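Local coordinates for extracellular solute-binding protein, family 1 (Bifidobacterium longum subsp. infantis ATCC 15697, PDB 3OMB), which probably captures a solute outside the cell, perhaps a carbohydrate, for import by an ABC-type transporter, and holds a magnesium ion, at residues A[77-82]-A[419-424]; A[194-199]-A[208-213]; A[212-217]-A[222-227]. All blocks are in the same frame, centred on the assembly; numbering follows the deposited sequence.

Contact 1 (A[77-82]-A[419-424]); sequences VTREAW and SELLVG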
ATOM      1  N   VAL A  77     -12.458  15.241   6.531  1.00 35.07           N
ATOM      2  CA  VAL A  77     -11.104  15.565   6.959  1.00 35.66           C
ATOM      3  C   VAL A  77     -10.090  15.012   5.961  1.00 36.44           C
ATOM      4  O   VAL A  77     -10.212  13.876   5.537  1.00 36.19           O
ATOM      5  CB  VAL A  77     -10.791  15.039   8.409  1.00 35.30           C
ATOM      6  CG1 VAL A  77     -11.576  15.823   9.471  1.00 34.89           C
ATOM      7  CG2 VAL A  77     -11.030  13.514   8.531  1.00 33.98           C
ATOM      8  N   THR A  78      -9.091  15.809   5.587  1.00 38.34           N
ATOM      9  CA  THR A  78      -8.021  15.308   4.708  1.00 40.21           C
ATOM     10  C   THR A  78      -7.040  14.426   5.491  1.00 41.72           C
ATOM     11  O   THR A  78      -7.043  14.427   6.728  1.00 41.41           O
ATOM     12  CB  THR A  78      -7.240  16.439   4.025  1.00 40.22           C
ATOM     13  OG1 THR A  78      -6.655  17.265   5.037  1.00 40.53           O
ATOM     14  CG2 THR A  78      -8.153  17.286   3.137  1.00 40.55           C
ATOM     15  N   ARG A  79      -6.202  13.686   4.765  1.00 43.85           N
ATOM     16  CA  ARG A  79      -5.236  12.772   5.370  1.00 46.11           C
ATOM     17  C   ARG A  79      -4.369  13.461   6.406  1.00 48.07           C
ATOM     18  O   ARG A  79      -4.091  12.897   7.466  1.00 48.67           O
ATOM     19  CB  ARG A  79      -4.341  12.143   4.302  1.00 45.76           C
ATOM     20  CG  ARG A  79      -5.052  11.152   3.388  1.00 45.89           C
ATOM     21  CD  ARG A  79      -4.056  10.575   2.389  1.00 45.95           C
ATOM     22  NE  ARG A  79      -4.651   9.600   1.477  1.00 44.38           N
ATOM     23  CZ  ARG A  79      -4.765   8.294   1.720  1.00 44.40           C
ATOM     24  NH1 ARG A  79      -5.307   7.498   0.801  1.00 42.67           N
ATOM     25  NH2 ARG A  79      -4.344   7.776   2.877  1.00 44.48           N
ATOM     26  N   GLU A  80      -3.982  14.690   6.087  1.00 50.33           N
ATOM     27  CA  GLU A  80      -2.985  15.468   6.835  1.00 52.69           C
ATOM     28  C   GLU A  80      -3.633  16.238   7.989  1.00 52.97           C
ATOM     29  O   GLU A  80      -3.052  16.351   9.071  1.00 53.60           O
ATOM     30  CB  GLU A  80      -2.290  16.425   5.863  1.00 53.39           C
ATOM     31  CG  GLU A  80      -2.754  16.174   4.402  1.00 56.86           C
ATOM     32  CD  GLU A  80      -1.754  16.601   3.332  1.00 61.12           C
ATOM     33  OE1 GLU A  80      -1.321  17.780   3.327  1.00 63.66           O
ATOM     34  OE2 GLU A  80      -1.426  15.757   2.468  1.00 62.28           O
ATOM     35  N   ALA A  81      -4.845  16.744   7.753  1.00 52.85           N
ATOM     36  CA  ALA A  81      -5.615  17.444   8.773  1.00 52.45           C
ATOM     37  C   ALA A  81      -6.037  16.502   9.883  1.00 52.17           C
ATOM     38  O   ALA A  81      -6.036  16.882  11.051  1.00 52.46           O
ATOM     39  CB  ALA A  81      -6.831  18.090   8.163  1.00 52.29           C
ATOM     40  N   TRP A  82      -6.408  15.279   9.512  1.00 51.68           N
ATOM     41  CA  TRP A  82      -6.876  14.281  10.477  1.00 51.34           C
ATOM     42  C   TRP A  82      -5.761  13.847  11.433  1.00 52.67           C
ATOM     43  O   TRP A  82      -5.999  13.681  12.632  1.00 52.58           O
ATOM     44  CB  TRP A  82      -7.480  13.069   9.754  1.00 50.10           C
ATOM     45  CG  TRP A  82      -8.045  12.009  10.664  1.00 46.26           C
ATOM     46  CD1 TRP A  82      -7.733  10.681  10.656  1.00 44.05           C
ATOM     47  CD2 TRP A  82      -9.016  12.186  11.709  1.00 43.22           C
ATOM     48  NE1 TRP A  82      -8.445  10.021  11.626  1.00 42.14           N
ATOM     49  CE2 TRP A  82      -9.238  10.917  12.289  1.00 41.99           C
ATOM     50  CE3 TRP A  82      -9.717  13.291  12.210  1.00 42.41           C
ATOM     51  CZ2 TRP A  82     -10.125  10.721  13.349  1.00 41.73           C
ATOM     52  CZ3 TRP A  82     -10.599  13.098  13.270  1.00 42.48           C
ATOM     53  CH2 TRP A  82     -10.797  11.820  13.826  1.00 42.57           C
ATOM     54  N   SER A 419     -12.419   7.064  -4.022  1.00 24.08           N
ATOM     55  CA  SER A 419     -11.301   6.374  -4.682  1.00 23.81           C
ATOM     56  C   SER A 419     -10.736   5.313  -3.733  1.00 23.63           C
ATOM     57  O   SER A 419     -11.511   4.524  -3.159  1.00 23.41           O
ATOM     58  CB  SER A 419     -10.230   7.383  -5.152  1.00 24.06           C
ATOM     59  OG  SER A 419      -9.291   6.746  -6.020  1.00 24.99           O
ATOM     60  N   GLU A 420      -9.422   5.292  -3.531  1.00 23.32           N
ATOM     61  CA  GLU A 420      -8.840   4.270  -2.662  1.00 24.44           C
ATOM     62  C   GLU A 420      -9.274   4.379  -1.171  1.00 23.74           C
ATOM     63  O   GLU A 420      -9.028   3.462  -0.394  1.00 24.01           O
ATOM     64  CB  GLU A 420      -7.300   4.196  -2.803  1.00 24.68           C
ATOM     65  CG  GLU A 420      -6.521   5.199  -1.928  1.00 28.16           C
ATOM     66  CD  GLU A 420      -6.408   6.596  -2.533  1.00 30.60           C
ATOM     67  OE1 GLU A 420      -6.874   6.792  -3.668  1.00 32.46           O
ATOM     68  OE2 GLU A 420      -5.844   7.505  -1.865  1.00 32.09           O
ATOM     69  N   LEU A 421      -9.910   5.489  -0.791  1.00 22.94           N
ATOM     70  CA  LEU A 421     -10.437   5.672   0.572  1.00 22.49           C
ATOM     71  C   LEU A 421     -11.885   5.210   0.711  1.00 21.88           C
ATOM     72  O   LEU A 421     -12.585   5.601   1.654  1.00 21.74           O
ATOM     73  CB  LEU A 421     -10.309   7.132   1.020  1.00 22.69           C
ATOM     74  CG  LEU A 421      -8.874   7.607   1.266  1.00 23.86           C
ATOM     75  CD1 LEU A 421      -8.800   9.115   1.200  1.00 25.43           C
ATOM     76  CD2 LEU A 421      -8.322   7.080   2.609  1.00 24.69           C
ATOM     77  N   LEU A 422     -12.339   4.365  -0.215  1.00 20.87           N
ATOM     78  CA  LEU A 422     -13.697   3.857  -0.132  1.00 20.27           C
ATOM     79  C   LEU A 422     -13.782   2.963   1.108  1.00 20.18           C
ATOM     80  O   LEU A 422     -12.790   2.346   1.543  1.00 19.98           O
ATOM     81  CB  LEU A 422     -14.066   3.069  -1.383  1.00 20.31           C
ATOM     82  CG  LEU A 422     -13.743   1.565  -1.359  1.00 21.30           C
ATOM     83  CD1 LEU A 422     -14.561   0.811  -2.407  1.00 20.29           C
ATOM     84  CD2 LEU A 422     -12.276   1.329  -1.560  1.00 22.00           C
ATOM     85  N   VAL A 423     -14.964   2.918   1.692  1.00 19.62           N
ATOM     86  CA  VAL A 423     -15.201   2.031   2.797  1.00 19.37           C
ATOM     87  C   VAL A 423     -16.408   1.213   2.344  1.00 19.23           C
ATOM     88  O   VAL A 423     -17.533   1.699   2.310  1.00 20.42           O
ATOM     89  CB  VAL A 423     -15.447   2.855   4.065  1.00 19.23           C
ATOM     90  CG1 VAL A 423     -15.788   1.974   5.219  1.00 19.00           C
ATOM     91  CG2 VAL A 423     -14.200   3.651   4.405  1.00 19.29           C
ATOM     92  N   GLY A 424     -16.155  -0.028   1.964  1.00 18.79           N
ATOM     93  CA  GLY A 424     -17.130  -0.838   1.244  1.00 18.10           C
ATOM     94  C   GLY A 424     -16.300  -1.914   0.590  1.00 18.18           C
ATOM     95  O   GLY A 424     -15.162  -2.129   0.987  1.00 18.37           O
TER

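Contact 2 (A[194-199]-A[208-213]); sequences AFKTQD and EIPMNI. With MG (magnesium ion), chain B.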
ATOM      1  N   ALA A 194      26.017  -0.499 -19.822  1.00 19.78           N
ATOM      2  CA  ALA A 194      25.615  -0.192 -21.212  1.00 19.79           C
ATOM      3  C   ALA A 194      24.658   1.020 -21.306  1.00 19.34           C
ATOM      4  O   ALA A 194      24.886   1.917 -22.121  1.00 19.52           O
ATOM      5  CB  ALA A 194      25.022  -1.428 -21.904  1.00 19.79           C
ATOM      6  N   PHE A 195      23.634   1.089 -20.460  1.00 18.36           N
ATOM      7  CA  PHE A 195      22.812   2.320 -20.401  1.00 18.98           C
ATOM      8  C   PHE A 195      23.647   3.582 -20.124  1.00 19.49           C
ATOM      9  O   PHE A 195      23.383   4.659 -20.671  1.00 19.36           O
ATOM     10  CB  PHE A 195      21.700   2.240 -19.347  1.00 18.03           C
ATOM     11  CG  PHE A 195      20.633   1.211 -19.641  1.00 18.27           C
ATOM     12  CD1 PHE A 195      20.530   0.610 -20.913  1.00 16.82           C
ATOM     13  CD2 PHE A 195      19.696   0.873 -18.645  1.00 16.06           C
ATOM     14  CE1 PHE A 195      19.523  -0.324 -21.185  1.00 14.63           C
ATOM     15  CE2 PHE A 195      18.697  -0.072 -18.891  1.00 15.94           C
ATOM     16  CZ  PHE A 195      18.602  -0.662 -20.183  1.00 17.29           C
ATOM     17  N   LYS A 196      24.631   3.445 -19.246  1.00 20.21           N
ATOM     18  CA  LYS A 196      25.480   4.556 -18.827  1.00 21.29           C
ATOM     19  C   LYS A 196      26.304   5.115 -19.985  1.00 21.87           C
ATOM     20  O   LYS A 196      26.320   6.341 -20.178  1.00 22.71           O
ATOM     21  CB  LYS A 196      26.394   4.088 -17.672  1.00 21.92           C
ATOM     22  CG  LYS A 196      27.456   5.069 -17.170  1.00 23.96           C
ATOM     23  CD  LYS A 196      26.833   6.105 -16.273  1.00 28.43           C
ATOM     24  CE  LYS A 196      27.888   7.068 -15.672  1.00 30.44           C
ATOM     25  NZ  LYS A 196      27.162   8.037 -14.819  1.00 30.59           N
ATOM     26  N   THR A 197      26.913   4.227 -20.775  0.50 22.04           N
ATOM     27  CA  THR A 197      27.989   4.599 -21.701  0.50 23.00           C
ATOM     28  C   THR A 197      27.657   4.548 -23.204  0.50 23.29           C
ATOM     29  O   THR A 197      28.409   5.080 -24.025  0.50 23.60           O
ATOM     30  CB  THR A 197      29.237   3.724 -21.471  0.50 23.10           C
ATOM     31  OG1 THR A 197      30.269   4.132 -22.366  0.50 24.57           O
ATOM     32  CG2 THR A 197      28.925   2.274 -21.758  0.50 22.93           C
ATOM     33  N   GLN A 198      26.554   3.906 -23.567  1.00 23.01           N
ATOM     34  CA  GLN A 198      26.238   3.708 -24.992  1.00 23.47           C
ATOM     35  C   GLN A 198      25.114   4.591 -25.533  1.00 22.79           C
ATOM     36  O   GLN A 198      24.549   4.314 -26.589  1.00 22.13           O
ATOM     37  CB  GLN A 198      25.987   2.224 -25.261  1.00 23.94           C
ATOM     38  CG  GLN A 198      27.271   1.353 -25.142  1.00 26.97           C
ATOM     39  CD  GLN A 198      26.959  -0.135 -25.251  1.00 30.57           C
ATOM     40  OE1 GLN A 198      26.032  -0.538 -25.958  1.00 31.70           O
ATOM     41  NE2 GLN A 198      27.716  -0.959 -24.523  1.00 33.33           N
ATOM     42  N   ASP A 199      24.805   5.665 -24.809  1.00 22.15           N
ATOM     43  CA  ASP A 199      23.816   6.638 -25.264  1.00 22.14           C
ATOM     44  C   ASP A 199      22.509   6.048 -25.878  1.00 21.68           C
ATOM     45  O   ASP A 199      22.148   6.390 -27.016  1.00 22.07           O
ATOM     46  CB  ASP A 199      24.481   7.633 -26.250  1.00 22.26           C
ATOM     47  CG  ASP A 199      23.564   8.799 -26.601  1.00 22.65           C
ATOM     48  OD1 ASP A 199      22.818   9.312 -25.712  1.00 22.64           O
ATOM     49  OD2 ASP A 199      23.586   9.196 -27.771  1.00 23.05           O
ATOM     50  N   GLU A 208      21.772   9.642 -19.548  1.00 22.24           N
ATOM     51  CA  GLU A 208      21.041   8.472 -19.036  1.00 21.37           C
ATOM     52  C   GLU A 208      21.350   8.228 -17.547  1.00 21.56           C
ATOM     53  O   GLU A 208      22.522   8.187 -17.151  1.00 21.47           O
ATOM     54  CB  GLU A 208      21.406   7.220 -19.832  1.00 21.11           C
ATOM     55  CG  GLU A 208      20.893   7.134 -21.266  1.00 20.89           C
ATOM     56  CD  GLU A 208      21.629   8.016 -22.282  1.00 21.33           C
ATOM     57  OE1 GLU A 208      22.688   8.628 -21.998  1.00 21.95           O
ATOM     58  OE2 GLU A 208      21.139   8.094 -23.410  1.00 21.68           O
ATOM     59  N   ILE A 209      20.298   8.081 -16.734  1.00 21.20           N
ATOM     60  CA  ILE A 209      20.412   7.591 -15.358  1.00 21.03           C
ATOM     61  C   ILE A 209      20.141   6.094 -15.453  1.00 19.90           C
ATOM     62  O   ILE A 209      18.988   5.708 -15.663  1.00 20.53           O
ATOM     63  CB  ILE A 209      19.340   8.234 -14.455  1.00 21.09           C
ATOM     64  CG1 ILE A 209      19.596   9.728 -14.307  1.00 23.13           C
ATOM     65  CG2 ILE A 209      19.308   7.563 -13.071  1.00 22.03           C
ATOM     66  CD1 ILE A 209      18.414  10.503 -13.734  1.00 26.11           C
ATOM     67  N   PRO A 210      21.188   5.242 -15.330  1.00 19.14           N
ATOM     68  CA  PRO A 210      20.920   3.817 -15.619  1.00 18.45           C
ATOM     69  C   PRO A 210      19.820   3.234 -14.724  1.00 17.85           C
ATOM     70  O   PRO A 210      18.876   2.606 -15.221  1.00 17.70           O
ATOM     71  CB  PRO A 210      22.278   3.151 -15.379  1.00 18.00           C
ATOM     72  CG  PRO A 210      23.242   4.204 -15.747  1.00 18.85           C
ATOM     73  CD  PRO A 210      22.636   5.472 -15.140  1.00 18.64           C
HETATM   74  N   MSE A 211      19.933   3.460 -13.418  1.00 16.81           N
HETATM   75  CA  MSE A 211      18.898   3.017 -12.498  1.00 16.52           C
HETATM   76  C   MSE A 211      18.670   4.147 -11.509  1.00 16.30           C
HETATM   77  O   MSE A 211      19.637   4.786 -11.049  1.00 16.26           O
HETATM   78  CB  MSE A 211      19.303   1.723 -11.794  1.00 16.57           C
HETATM   79  CG  MSE A 211      18.285   1.247 -10.772  1.00 17.68           C
HETATM   80 SE   MSE A 211      18.912  -0.415  -9.952  0.75 21.42          SE
HETATM   81  CE  MSE A 211      17.315  -0.816  -8.855  1.00 18.27           C
ATOM     82  N   ASN A 212      17.404   4.432 -11.223  1.00 15.49           N
ATOM     83  CA  ASN A 212      17.095   5.458 -10.227  1.00 15.58           C
ATOM     84  C   ASN A 212      16.385   4.831  -9.038  1.00 15.48           C
ATOM     85  O   ASN A 212      15.562   3.937  -9.198  1.00 15.22           O
ATOM     86  CB  ASN A 212      16.289   6.635 -10.837  1.00 15.14           C
ATOM     87  CG  ASN A 212      16.533   7.945 -10.104  1.00 16.25           C
ATOM     88  OD1 ASN A 212      17.314   8.003  -9.150  1.00 18.44           O
ATOM     89  ND2 ASN A 212      15.869   8.997 -10.538  1.00 15.63           N
ATOM     90  N   ILE A 213      16.732   5.281  -7.838  1.00 16.39           N
ATOM     91  CA  ILE A 213      16.138   4.743  -6.616  1.00 16.65           C
ATOM     92  C   ILE A 213      15.688   5.898  -5.706  1.00 17.67           C
ATOM     93  O   ILE A 213      16.284   7.008  -5.742  1.00 18.25           O
ATOM     94  CB  ILE A 213      17.091   3.745  -5.863  1.00 16.59           C
ATOM     95  CG1 ILE A 213      18.441   4.401  -5.508  1.00 16.00           C
ATOM     96  CG2 ILE A 213      17.350   2.468  -6.710  1.00 16.38           C
ATOM     97  CD1 ILE A 213      19.329   3.532  -4.585  1.00 15.52           C
TER
HETATM   98 MG    MG B 601      21.888  10.238 -24.047  1.00  8.14          MG
HETATM   99  O   HOH W   1      25.189   7.552 -22.377  1.00 23.64           O
HETATM  100  O   HOH W   2      24.809   8.461 -18.730  1.00 27.70           O

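Contact 3 (A[212-217]-A[222-227]); sequences NIKKLE and TWYSPM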
ATOM      1  N   ASN A 212      17.404   4.432 -11.223  1.00 15.49           N
ATOM      2  CA  ASN A 212      17.095   5.458 -10.227  1.00 15.58           C
ATOM      3  C   ASN A 212      16.385   4.831  -9.038  1.00 15.48           C
ATOM      4  O   ASN A 212      15.562   3.937  -9.198  1.00 15.22           O
ATOM      5  CB  ASN A 212      16.289   6.635 -10.837  1.00 15.14           C
ATOM      6  CG  ASN A 212      16.533   7.945 -10.104  1.00 16.25           C
ATOM      7  OD1 ASN A 212      17.314   8.003  -9.150  1.00 18.44           O
ATOM      8  ND2 ASN A 212      15.869   8.997 -10.538  1.00 15.63           N
ATOM      9  N   ILE A 213      16.732   5.281  -7.838  1.00 16.39           N
ATOM     10  CA  ILE A 213      16.138   4.743  -6.616  1.00 16.65           C
ATOM     11  C   ILE A 213      15.688   5.898  -5.706  1.00 17.67           C
ATOM     12  O   ILE A 213      16.284   7.008  -5.742  1.00 18.25           O
ATOM     13  CB  ILE A 213      17.091   3.745  -5.863  1.00 16.59           C
ATOM     14  CG1 ILE A 213      18.441   4.401  -5.508  1.00 16.00           C
ATOM     15  CG2 ILE A 213      17.350   2.468  -6.710  1.00 16.38           C
ATOM     16  CD1 ILE A 213      19.329   3.532  -4.585  1.00 15.52           C
ATOM     17  N   LYS A 214      14.648   5.620  -4.912  1.00 17.56           N
ATOM     18  CA  LYS A 214      14.092   6.532  -3.927  1.00 18.62           C
ATOM     19  C   LYS A 214      14.975   6.656  -2.686  1.00 19.28           C
ATOM     20  O   LYS A 214      15.611   5.677  -2.255  1.00 19.26           O
ATOM     21  CB  LYS A 214      12.699   6.044  -3.484  1.00 18.59           C
ATOM     22  CG  LYS A 214      11.611   6.263  -4.524  1.00 20.39           C
ATOM     23  CD  LYS A 214      10.218   5.704  -4.139  1.00 23.54           C
ATOM     24  CE  LYS A 214       9.563   6.459  -2.969  1.00 27.24           C
ATOM     25  NZ  LYS A 214       8.148   5.964  -2.616  1.00 28.53           N
ATOM     26  N   LYS A 215      14.994   7.853  -2.094  1.00 19.90           N
ATOM     27  CA  LYS A 215      15.676   8.040  -0.826  1.00 20.88           C
ATOM     28  C   LYS A 215      14.973   7.200   0.233  1.00 20.84           C
ATOM     29  O   LYS A 215      13.806   6.845   0.080  1.00 19.53           O
ATOM     30  CB  LYS A 215      15.746   9.525  -0.427  1.00 21.85           C
ATOM     31  CG  LYS A 215      14.438  10.179   0.061  1.00 24.14           C
ATOM     32  CD  LYS A 215      14.786  11.579   0.575  1.00 29.46           C
ATOM     33  CE  LYS A 215      13.676  12.223   1.383  1.00 34.01           C
ATOM     34  NZ  LYS A 215      12.608  12.779   0.498  1.00 35.93           N
ATOM     35  N   LEU A 216      15.707   6.841   1.276  1.00 22.03           N
ATOM     36  CA  LEU A 216      15.126   6.087   2.392  1.00 23.55           C
ATOM     37  C   LEU A 216      14.344   7.042   3.300  1.00 25.34           C
ATOM     38  O   LEU A 216      14.731   8.193   3.464  1.00 26.50           O
ATOM     39  CB  LEU A 216      16.233   5.390   3.172  1.00 22.72           C
ATOM     40  CG  LEU A 216      17.092   4.391   2.403  1.00 21.67           C
ATOM     41  CD1 LEU A 216      17.936   3.573   3.384  1.00 22.01           C
ATOM     42  CD2 LEU A 216      16.267   3.424   1.511  1.00 21.92           C
ATOM     43  N   GLU A 217      13.214   6.586   3.835  1.00 27.20           N
ATOM     44  CA  GLU A 217      12.506   7.308   4.898  1.00 28.80           C
ATOM     45  C   GLU A 217      13.017   6.826   6.242  1.00 29.05           C
ATOM     46  O   GLU A 217      13.395   5.652   6.388  1.00 28.89           O
ATOM     47  CB  GLU A 217      11.000   7.063   4.809  1.00 29.50           C
ATOM     48  CG  GLU A 217      10.319   7.926   3.750  1.00 33.21           C
ATOM     49  CD  GLU A 217      10.192   9.375   4.191  1.00 37.36           C
ATOM     50  OE1 GLU A 217      10.458   9.684   5.381  1.00 38.31           O
ATOM     51  OE2 GLU A 217       9.805  10.203   3.350  1.00 40.53           O
ATOM     52  N   THR A 222       9.568   2.256   2.210  1.00 18.06           N
ATOM     53  CA  THR A 222       8.486   2.877   1.450  1.00 17.92           C
ATOM     54  C   THR A 222       8.024   2.015   0.266  1.00 17.37           C
ATOM     55  O   THR A 222       8.660   1.016  -0.116  1.00 16.99           O
ATOM     56  CB  THR A 222       8.957   4.215   0.811  1.00 18.29           C
ATOM     57  OG1 THR A 222       9.978   3.932  -0.163  1.00 19.37           O
ATOM     58  CG2 THR A 222       9.532   5.142   1.841  1.00 18.78           C
ATOM     59  N   TRP A 223       6.928   2.448  -0.339  1.00 17.22           N
ATOM     60  CA  TRP A 223       6.562   1.967  -1.661  1.00 16.87           C
ATOM     61  C   TRP A 223       7.770   2.203  -2.553  1.00 16.21           C
ATOM     62  O   TRP A 223       8.435   3.239  -2.456  1.00 15.26           O
ATOM     63  CB  TRP A 223       5.332   2.708  -2.201  1.00 16.54           C
ATOM     64  CG  TRP A 223       4.047   2.185  -1.650  1.00 18.57           C
ATOM     65  CD1 TRP A 223       3.699   2.113  -0.325  1.00 19.59           C
ATOM     66  CD2 TRP A 223       2.920   1.669  -2.389  1.00 19.32           C
ATOM     67  NE1 TRP A 223       2.441   1.592  -0.204  1.00 20.16           N
ATOM     68  CE2 TRP A 223       1.937   1.311  -1.446  1.00 19.65           C
ATOM     69  CE3 TRP A 223       2.651   1.478  -3.751  1.00 20.11           C
ATOM     70  CZ2 TRP A 223       0.696   0.754  -1.812  1.00 20.06           C
ATOM     71  CZ3 TRP A 223       1.417   0.926  -4.120  1.00 21.34           C
ATOM     72  CH2 TRP A 223       0.459   0.559  -3.143  1.00 20.83           C
ATOM     73  N   TYR A 224       8.061   1.207  -3.378  1.00 15.97           N
ATOM     74  CA  TYR A 224       9.075   1.310  -4.404  1.00 16.92           C
ATOM     75  C   TYR A 224      10.467   1.429  -3.774  1.00 17.25           C
ATOM     76  O   TYR A 224      11.399   1.918  -4.419  1.00 18.60           O
ATOM     77  CB  TYR A 224       8.764   2.436  -5.425  1.00 16.15           C
ATOM     78  CG  TYR A 224       7.295   2.535  -5.835  1.00 18.68           C
ATOM     79  CD1 TYR A 224       6.581   1.394  -6.265  1.00 19.86           C
ATOM     80  CD2 TYR A 224       6.622   3.764  -5.821  1.00 20.53           C
ATOM     81  CE1 TYR A 224       5.237   1.470  -6.629  1.00 20.23           C
ATOM     82  CE2 TYR A 224       5.250   3.853  -6.197  1.00 22.22           C
ATOM     83  CZ  TYR A 224       4.588   2.695  -6.602  1.00 22.98           C
ATOM     84  OH  TYR A 224       3.270   2.736  -6.969  1.00 25.74           O
ATOM     85  N   SER A 225      10.607   0.969  -2.528  1.00 17.08           N
ATOM     86  CA  SER A 225      11.888   1.010  -1.830  1.00 17.28           C
ATOM     87  C   SER A 225      12.970   0.301  -2.620  1.00 17.17           C
ATOM     88  O   SER A 225      12.697  -0.741  -3.255  1.00 16.35           O
ATOM     89  CB  SER A 225      11.766   0.339  -0.460  1.00 17.88           C
ATOM     90  OG  SER A 225      13.026   0.297   0.200  1.00 19.89           O
ATOM     91  N   PRO A 226      14.208   0.846  -2.584  1.00 17.47           N
ATOM     92  CA  PRO A 226      15.336   0.110  -3.161  1.00 17.16           C
ATOM     93  C   PRO A 226      15.520  -1.281  -2.547  1.00 18.03           C
ATOM     94  O   PRO A 226      16.052  -2.179  -3.218  1.00 17.77           O
ATOM     95  CB  PRO A 226      16.563   1.003  -2.865  1.00 17.32           C
ATOM     96  CG  PRO A 226      16.104   2.037  -1.884  1.00 16.96           C
ATOM     97  CD  PRO A 226      14.615   2.176  -2.070  1.00 17.69           C
HETATM   98  N   MSE A 227      15.061  -1.462  -1.303  1.00 18.34           N
HETATM   99  CA  MSE A 227      15.072  -2.772  -0.627  1.00 19.81           C
HETATM  100  C   MSE A 227      14.171  -3.848  -1.261  1.00 18.52           C
HETATM  101  O   MSE A 227      14.137  -4.997  -0.797  1.00 18.35           O
HETATM  102  CB  MSE A 227      14.733  -2.595   0.855  1.00 21.50           C
HETATM  103  CG  MSE A 227      15.518  -1.455   1.502  1.00 30.79           C
HETATM  104 SE   MSE A 227      17.440  -1.577   1.259  1.00 49.50          SE
HETATM  105  CE  MSE A 227      17.852  -0.448  -0.248  1.00 45.78           C
TER
HETATM  106  O   HOH W   3      13.681   2.967  -5.250  1.00 16.49           O
HETATM  107  O   HOH W   4      12.490   4.368  -0.246  1.00 23.97           O

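Contact 1 (A[77-82]-A[419-424])
Arg79, in the first turn of helix 79-92, reaches across to Glu420 and Leu421 in the loop that precedes strand 431-433. The arrangement lies on a sheet-and-helix unit consistent with the type 2 periplasmic-binding-protein fold of its family: strand 71-78, at an edge of its four-stranded sheet, passes directly into the helix, and the contact ties this corner to a part of the chain more than three hundred residues later. The polar part is one salt bridge. NH1 of Arg79 donates to OE2 of Glu420 over 2.7 Å, with an N-H...O angle of 143°, on the anti lone pair of that oxygen. Guanidinium and carboxylate lie almost in one plane, 6° apart, and OE2 meets the guanidinium at its edge, 12° out of its plane. Asn49 serves both partners: its OD1 accepts from Arg79 NE and its ND2 donates to Glu420 OE2, which should help to fix both flat groups. The apolar part is a leucine against a face of the charged group. CD2 of Leu421 lies over one face of the guanidinium, 3.5 Å from Arg79 NH1, and CG of the same leucine comes within 3.6 Å of that nitrogen. Arg79 spans the distance because its chain is straight from CG to NE. Next to the arginine, Thr78 is the N-cap of the helix, its OG1 accepting a weak bond of 3.3 Å from Ala81 N.

Contact 2 (A[194-199]-A[208-213])
Asp199 and Glu208 point their carboxylates at one magnesium ion; the two side chains cross at about a right angle, their carboxylate planes 79° apart. Asp199 OD1 binds the metal at 2.1 Å. Glu208 reaches the magnesium unevenly with both oxygens, OE2 at 2.4 Å and OE1 at a longer 2.7 Å. The two ligand oxygens Asp199 OD1 and Glu208 OE2 are 3.1 Å apart without a bond between them; the cation probably offsets their mutual repulsion. Asn201, Asn203, Asp207 and the backbone O of Gln205 complete the site, in a loop with the alternating ligand spacing of EF-hand-like sites. The other oxygen of Asp199, OD2, accepts from Gly204 N inside that loop, which helps to set the carboxylate's rotation. A bend at chi2 (75°) folds Glu208 back to the ion, its CB lying 3.3 Å from Phe195 O. Two waters bridge the ends of the helix and strand: one donates to Lys196 O and Glu208 OE1, the other to Lys196 O and Glu208 O. Beyond the metal the packing is apolar and turns on Pro210. Its CG meets Lys196 CB at 3.7 Å, and its CB faces Phe195 CB at 4.1 Å. The Phe195 ring presents its edge to Pro210 O, 3.9 Å from CD2. Lys196 sends its NZ on to Gly278 O. The contact thus joins the C-terminal end of helix 185-197 to strand 209-211, an edge strand lying parallel to 305-310, while helix 171-177 touches both segments, through Leu174 and Leu177 against Phe195 and Trp173 against Glu208.

Contact 3 (A[212-217]-A[222-227])
A single bend at chi3 (68°) in the otherwise extended chain of Lys214 carries NZ to Trp223 O, while chi1 of Thr222 (65°) turns its OG1 to that same oxygen. Trp223 O is the central carbonyl of the type II beta turn from Thr222 to Ser225. Lys214 NZ donates to it over 2.7 Å, tilted 33° from the carbonyl plane, and Thr222 OG1 donates over 2.8 Å from the opposite face. The shaft of the lysine lies on the turn, with CD 3.8 Å from Tyr224 CB. Alongside, Pro226 packs on the facing segment 212-217: its CG meets Leu216 CD2 at 3.7 Å, and its CB approaches Ile213 CB. Both segments lie in the long loop between strands 209-211 and 248-251, where Ile213 and Leu216 also touch helix 490-500. Glu217 CG touches Thr222 CG2 at 3.5 Å. One water links Lys214 N to Tyr224 O, another Lys215 O to Thr222 OG1. With a methionine in place of Lys214, Trp223 O would probably be left with the threonine as its one side-chain donor here and the turn less firmly tied to residues 212-217. Two donors on one carbonyl, one of them charged, would be expected to polarise the central peptide of the turn.

Overall arrangement
Contacts 2 and 3 follow one another along the chain and share Asn212 and Ile213: residues 208-213 leave the metal loop through strand 209-211 and run on into the loop of contact 3, on the same side of the molecule's centre. Contact 1 stands apart, at the edge of another sheet than the one that contact 2 borders, its centre about 38 Å from that of contact 2 and about 24 Å from that of contact 3. Contact 2 is largely buried although it is the most peripheral, and a metal with two carboxylates organises it. Contacts 1 and 3, both partly buried, each include one positively charged side chain, answered by a carboxylate in contact 1 but by a backbone carbonyl in contact 3, which adds proline packing.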